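Local structure of translation initiation factor eIF2 assembly protein (Schizosaccharomyces pombe, 4ZGP) at residues Leu30-Ser35 and Ile259-Pro264; Phe159-Asp164 and Tyr263-Gly268. The protein acts as an ATP-dependent chaperone that binds the gamma subunit of eIF2 and allows it to assemble with the alpha and beta subunits. All coordinates share one frame; numbering follows the deposited sequence.

Interaction 1 (Leu30-Ser35 and Ile259-Pro264)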
loop_
_atom_site.group_PDB
_atom_site.type_symbol
_atom_site.label_atom_id
_atom_site.label_comp_id
_atom_site.label_asym_id
_atom_site.label_seq_id
_atom_site.Cartn_x
_atom_site.Cartn_y
_atom_site.Cartn_z
ATOM N N LEU A 30 4.914 12.349 -0.630
ATOM C CA LEU A 30 5.005 12.318 -2.091
ATOM C C LEU A 30 5.819 11.131 -2.609
ATOM O O LEU A 30 5.489 10.562 -3.654
ATOM C CB LEU A 30 5.624 13.622 -2.633
ATOM C CG LEU A 30 4.766 14.891 -2.612
ATOM C CD1 LEU A 30 5.607 16.090 -3.044
ATOM C CD2 LEU A 30 3.545 14.731 -3.512
ATOM N N HIS A 31 6.899 10.774 -1.906
ATOM C CA HIS A 31 7.757 9.681 -2.349
ATOM C C HIS A 31 7.069 8.317 -2.270
ATOM O O HIS A 31 7.502 7.364 -2.927
ATOM C CB HIS A 31 9.052 9.642 -1.521
ATOM C CG HIS A 31 9.924 10.838 -1.738
ATOM N ND1 HIS A 31 10.893 11.231 -0.840
ATOM C CD2 HIS A 31 9.942 11.753 -2.736
ATOM C CE1 HIS A 31 11.493 12.320 -1.292
ATOM N NE2 HIS A 31 10.932 12.659 -2.440
ATOM N N CYS A 32 6.023 8.231 -1.453
ATOM C CA CYS A 32 5.313 6.972 -1.244
ATOM C C CYS A 32 4.106 6.802 -2.154
ATOM O O CYS A 32 3.414 5.780 -2.055
ATOM C CB CYS A 32 4.859 6.849 0.221
ATOM S SG CYS A 32 6.267 6.432 1.273
ATOM N N GLN A 33 3.831 7.781 -3.010
ATOM C CA GLN A 33 2.753 7.592 -3.985
ATOM C C GLN A 33 3.058 6.393 -4.857
ATOM O O GLN A 33 4.211 6.177 -5.236
ATOM C CB GLN A 33 2.584 8.816 -4.887
ATOM C CG GLN A 33 2.231 10.132 -4.237
ATOM C CD GLN A 33 2.341 11.269 -5.261
ATOM O OE1 GLN A 33 1.359 11.648 -5.877
ATOM N NE2 GLN A 33 3.554 11.772 -5.464
ATOM N N PHE A 34 2.028 5.622 -5.214
ATOM C CA PHE A 34 2.236 4.431 -6.035
ATOM C C PHE A 34 3.023 4.737 -7.317
ATOM O O PHE A 34 3.974 4.040 -7.655
ATOM C CB PHE A 34 0.880 3.795 -6.411
ATOM C CG PHE A 34 1.011 2.437 -7.002
ATOM C CD1 PHE A 34 1.002 1.310 -6.187
ATOM C CD2 PHE A 34 1.130 2.277 -8.373
ATOM C CE1 PHE A 34 1.128 0.048 -6.729
ATOM C CE2 PHE A 34 1.266 1.014 -8.921
ATOM C CZ PHE A 34 1.266 -0.095 -8.110
ATOM N N SER A 35 2.623 5.785 -8.019
ATOM C CA SER A 35 3.312 6.132 -9.257
ATOM C C SER A 35 4.795 6.439 -9.012
ATOM O O SER A 35 5.624 6.198 -9.873
ATOM C CB SER A 35 2.650 7.327 -9.938
ATOM O OG SER A 35 2.574 8.449 -9.082
ATOM N N ILE A 259 4.845 0.658 -0.235
ATOM C CA ILE A 259 5.824 1.423 0.535
ATOM C C ILE A 259 5.045 2.547 1.217
ATOM O O ILE A 259 4.244 3.235 0.587
ATOM C CB ILE A 259 6.988 1.982 -0.349
ATOM C CG1 ILE A 259 7.780 0.841 -1.016
ATOM C CG2 ILE A 259 7.959 2.829 0.519
ATOM C CD1 ILE A 259 8.985 1.286 -1.841
ATOM N N ASN A 260 5.266 2.728 2.516
ATOM C CA ASN A 260 4.552 3.724 3.297
ATOM C C ASN A 260 5.505 4.556 4.158
ATOM O O ASN A 260 6.620 4.126 4.393
ATOM C CB ASN A 260 3.539 3.041 4.200
ATOM C CG ASN A 260 2.366 2.505 3.427
ATOM O OD1 ASN A 260 1.599 3.271 2.863
ATOM N ND2 ASN A 260 2.221 1.194 3.400
ATOM N N PRO A 261 5.065 5.739 4.624
ATOM C CA PRO A 261 6.002 6.546 5.436
ATOM C C PRO A 261 6.358 5.924 6.784
ATOM O O PRO A 261 5.591 5.157 7.351
ATOM C CB PRO A 261 5.232 7.857 5.643
ATOM C CG PRO A 261 4.302 7.936 4.473
ATOM C CD PRO A 261 3.849 6.506 4.291
ATOM N N PHE A 262 7.547 6.249 7.282
ATOM C CA PHE A 262 7.973 5.835 8.627
ATOM C C PHE A 262 7.348 6.830 9.595
ATOM O O PHE A 262 7.970 7.822 9.971
ATOM C CB PHE A 262 9.499 5.827 8.727
ATOM C CG PHE A 262 10.044 5.145 9.956
ATOM C CD1 PHE A 262 10.264 3.772 9.969
ATOM C CD2 PHE A 262 10.383 5.889 11.080
ATOM C CE1 PHE A 262 10.786 3.138 11.088
ATOM C CE2 PHE A 262 10.914 5.262 12.208
ATOM C CZ PHE A 262 11.105 3.890 12.220
ATOM N N TYR A 263 6.099 6.573 9.951
ATOM C CA TYR A 263 5.287 7.533 10.693
ATOM C C TYR A 263 4.062 6.811 11.244
ATOM O O TYR A 263 3.542 5.904 10.594
ATOM C CB TYR A 263 4.894 8.692 9.780
ATOM C CG TYR A 263 4.254 9.840 10.514
ATOM C CD1 TYR A 263 5.024 10.700 11.295
ATOM C CD2 TYR A 263 2.891 10.058 10.442
ATOM C CE1 TYR A 263 4.446 11.759 11.984
ATOM C CE2 TYR A 263 2.299 11.115 11.133
ATOM C CZ TYR A 263 3.088 11.953 11.905
ATOM O OH TYR A 263 2.524 13.007 12.588
ATOM N N PRO A 264 3.597 7.186 12.455
ATOM C CA PRO A 264 2.567 6.379 13.124
ATOM C C PRO A 264 1.256 6.191 12.373
ATOM O O PRO A 264 0.517 5.295 12.757
ATOM C CB PRO A 264 2.331 7.145 14.436
ATOM C CG PRO A 264 3.667 7.730 14.735
ATOM C CD PRO A 264 4.186 8.174 13.378
HETATM O O HOH W 1 1.832 4.424 -0.020
#
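Cys32, in the short link between helices 26-31 and 34-40, brings its backbone to within 5.6 Å (CA to CA) of Asn260 of strand 253-261. No direct hydrogen bond joins the two segments; the meeting rests mainly on the Cys32 side chain and one water. The side chain of Cys32 points at the strand, with SG beside its own backbone N and anti to the carbonyl carbon (chi1 -76°). This torsion lays the sulfur against the peptide link between Asn260 and Pro261, 3.5 Å from Asn260 C. It also touches the proline ring, where SG lies 3.9 Å from Pro261 CD, and reaches the methyl branch of Ile259, with SG 4.1 Å from CG2. A small, polarisable thiol suits a place so close to a backbone, and Pro261 N carries no hydrogen, so the sulfur packs against that nitrogen and the ring without meeting an N-H. Cys32 CB itself touches Ile259 O, 3.7 Å away. Water 1 lies 2.8 Å from Ile259 O and 2.9 Å from Cys32 O and can donate to either; it has more acceptors near than protons, but it can bridge the two backbones. The turn that presents Cys32 is braced from within: Gln33, at the N-cap position of helix 34-40, bends its amide back so that NE2 donates to Leu30 O at 2.9 Å, nearly straight (166°) and on a lone pair in the carbonyl plane. Gln33 OE1 is taken by Asn117. CB of Asn260 points away from Cys32, and the side chain, which binds ATP and is probably a magnesium ligand with Asp258, touches the bound ADP. Cys32 thus packs a soft sulfur between the ATP-binding Trp118 and the strand that carries Asn260.

Interaction 2 (Phe159-Asp164 and Tyr263-Gly268)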
loop_
_atom_site.group_PDB
_atom_site.type_symbol
_atom_site.label_atom_id
_atom_site.label_comp_id
_atom_site.label_asym_id
_atom_site.label_seq_id
_atom_site.Cartn_x
_atom_site.Cartn_y
_atom_site.Cartn_z
ATOM N N PHE A 159 -1.997 15.176 3.283
ATOM C CA PHE A 159 -0.829 15.948 3.705
ATOM C C PHE A 159 -0.992 16.654 5.048
ATOM O O PHE A 159 -0.169 17.493 5.405
ATOM C CB PHE A 159 -0.477 16.984 2.635
ATOM C CG PHE A 159 -0.112 16.380 1.319
ATOM C CD1 PHE A 159 1.184 15.947 1.078
ATOM C CD2 PHE A 159 -1.066 16.209 0.336
ATOM C CE1 PHE A 159 1.529 15.378 -0.123
ATOM C CE2 PHE A 159 -0.736 15.619 -0.865
ATOM C CZ PHE A 159 0.569 15.207 -1.099
ATOM N N ASP A 160 -2.033 16.308 5.795
ATOM C CA ASP A 160 -2.368 17.047 7.014
ATOM C C ASP A 160 -1.352 16.863 8.144
ATOM O O ASP A 160 -1.244 17.711 9.033
ATOM C CB ASP A 160 -3.759 16.648 7.508
ATOM C CG ASP A 160 -4.873 17.122 6.578
ATOM O OD1 ASP A 160 -4.577 17.824 5.580
ATOM O OD2 ASP A 160 -6.048 16.792 6.847
ATOM N N ASP A 161 -0.601 15.765 8.118
ATOM C CA ASP A 161 0.384 15.532 9.164
ATOM C C ASP A 161 1.777 16.055 8.810
ATOM O O ASP A 161 2.700 15.948 9.612
ATOM C CB ASP A 161 0.458 14.045 9.489
ATOM C CG ASP A 161 -0.760 13.559 10.251
ATOM O OD1 ASP A 161 -1.319 14.345 11.050
ATOM O OD2 ASP A 161 -1.157 12.395 10.049
ATOM N N CYS A 162 1.931 16.621 7.617
ATOM C CA CYS A 162 3.223 17.138 7.200
ATOM C C CYS A 162 3.500 18.475 7.864
ATOM O O CYS A 162 2.755 19.439 7.681
ATOM C CB CYS A 162 3.279 17.273 5.684
ATOM S SG CYS A 162 2.884 15.727 4.872
ATOM N N LYS A 163 4.578 18.529 8.636
ATOM C CA LYS A 163 4.876 19.730 9.390
ATOM C C LYS A 163 5.260 20.874 8.456
ATOM O O LYS A 163 5.042 22.043 8.778
ATOM C CB LYS A 163 5.991 19.471 10.405
ATOM C CG LYS A 163 6.132 20.592 11.425
ATOM C CD LYS A 163 7.270 20.350 12.399
ATOM C CE LYS A 163 7.427 21.539 13.339
ATOM N NZ LYS A 163 8.520 21.329 14.322
ATOM N N ASP A 164 5.808 20.540 7.291
ATOM C CA ASP A 164 6.281 21.564 6.374
ATOM C C ASP A 164 5.247 21.942 5.318
ATOM O O ASP A 164 5.584 22.531 4.294
ATOM C CB ASP A 164 7.583 21.116 5.703
ATOM C CG ASP A 164 7.433 19.828 4.884
ATOM O OD1 ASP A 164 6.374 19.161 4.940
ATOM O OD2 ASP A 164 8.409 19.484 4.188
ATOM N N TYR A 263 6.099 6.573 9.951
ATOM C CA TYR A 263 5.287 7.533 10.693
ATOM C C TYR A 263 4.062 6.811 11.244
ATOM O O TYR A 263 3.542 5.904 10.594
ATOM C CB TYR A 263 4.894 8.692 9.780
ATOM C CG TYR A 263 4.254 9.840 10.514
ATOM C CD1 TYR A 263 5.024 10.700 11.295
ATOM C CD2 TYR A 263 2.891 10.058 10.442
ATOM C CE1 TYR A 263 4.446 11.759 11.984
ATOM C CE2 TYR A 263 2.299 11.115 11.133
ATOM C CZ TYR A 263 3.088 11.953 11.905
ATOM O OH TYR A 263 2.524 13.007 12.588
ATOM N N PRO A 264 3.597 7.186 12.455
ATOM C CA PRO A 264 2.567 6.379 13.124
ATOM C C PRO A 264 1.256 6.191 12.373
ATOM O O PRO A 264 0.517 5.295 12.757
ATOM C CB PRO A 264 2.331 7.145 14.436
ATOM C CG PRO A 264 3.667 7.730 14.735
ATOM C CD PRO A 264 4.186 8.174 13.378
ATOM N N ARG A 265 0.966 6.972 11.339
ATOM C CA ARG A 265 -0.230 6.692 10.548
ATOM C C ARG A 265 -0.076 5.395 9.736
ATOM O O ARG A 265 -1.052 4.805 9.268
ATOM C CB ARG A 265 -0.547 7.864 9.620
ATOM C CG ARG A 265 -1.972 7.842 9.104
ATOM C CD ARG A 265 -2.387 9.196 8.570
ATOM N NE ARG A 265 -2.438 10.219 9.610
ATOM C CZ ARG A 265 -3.501 10.471 10.371
ATOM N NH1 ARG A 265 -3.440 11.430 11.282
ATOM N NH2 ARG A 265 -4.625 9.767 10.227
ATOM N N THR A 266 1.156 4.954 9.561
ATOM C CA THR A 266 1.407 3.631 9.007
ATOM C C THR A 266 1.255 2.617 10.144
ATOM O O THR A 266 2.032 2.656 11.100
ATOM C CB THR A 266 2.810 3.564 8.385
ATOM O OG1 THR A 266 2.934 4.574 7.367
ATOM C CG2 THR A 266 3.092 2.165 7.791
ATOM N N ASP A 267 0.251 1.743 10.075
ATOM C CA ASP A 267 0.022 0.769 11.163
ATOM C C ASP A 267 1.283 -0.023 11.528
ATOM O O ASP A 267 1.905 -0.649 10.670
ATOM C CB ASP A 267 -1.101 -0.205 10.781
ATOM C CG ASP A 267 -1.691 -0.924 11.989
ATOM O OD1 ASP A 267 -1.013 -0.998 13.041
ATOM O OD2 ASP A 267 -2.850 -1.404 11.891
ATOM N N GLY A 268 1.675 0.004 12.807
ATOM C CA GLY A 268 2.874 -0.695 13.233
ATOM C C GLY A 268 2.613 -2.172 13.463
ATOM O O GLY A 268 3.538 -2.971 13.611
#
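Asp161 and Arg265 form a salt bridge through a single carboxylate oxygen, OD2, which lies at the edge of the guanidinium group. Arg265 NE donates to OD2 at 2.6 Å, meeting the oxygen nearly along its C-O direction though bent at the hydrogen (140°), and NH1 adds a weak bond to the same OD2 at 2.8 Å. The carboxylate and guanidinium planes are 25° apart, and OD2 sits slightly out of the guanidinium plane. Arginine suits the site because NE and NH1 can hold one oxygen together. Its chain, bent at chi3 (-65°), crosses the aspartate at about a right angle and turns the NE side of the head to the acid. Tyr263 adds an apolar contact: its CE2 approaches Asp161 CB at 3.8 Å, while Pro264 CD rests over one face of the ring.

Both partners are presented by type I turns, Phe159 to Cys162 and Tyr263 to Thr266. The second is closed by Thr266 N bonding to Tyr263 O at 2.8 Å, and Tyr263 also leans on Leu24, just before helix 26-31. With an alanine here instead of Asp161, the guanidinium would probably lose the carboxylate that fixes it and be able to turn. One oxygen thus sets the rotation of the head group by taking both NE and NH1, and since the contact lies at the surface, water would probably weaken the charge attraction.

In the fold
The centres of the two interactions are 9 Å apart, and both draw on the chain that leaves strand 253-261, sharing Tyr263 and Pro264. In chain order the segments run 30-35, 159-164, then 259-264 continuing into 263-268. Interaction 1 lies deeper, at the edge strand of the five-stranded mixed sheet next to the nucleotide site; interaction 2 lies farther out, between the loop after helix 149-157 and the loop before helix 273-278. They also touch directly: Thr266 OG1 probably bonds to Pro261 O at 2.7 Å, and Leu30 packs on Phe159. One strand exit therefore meets both the N-terminal helices and the loop after helix 149-157, just beyond the ADP pocket.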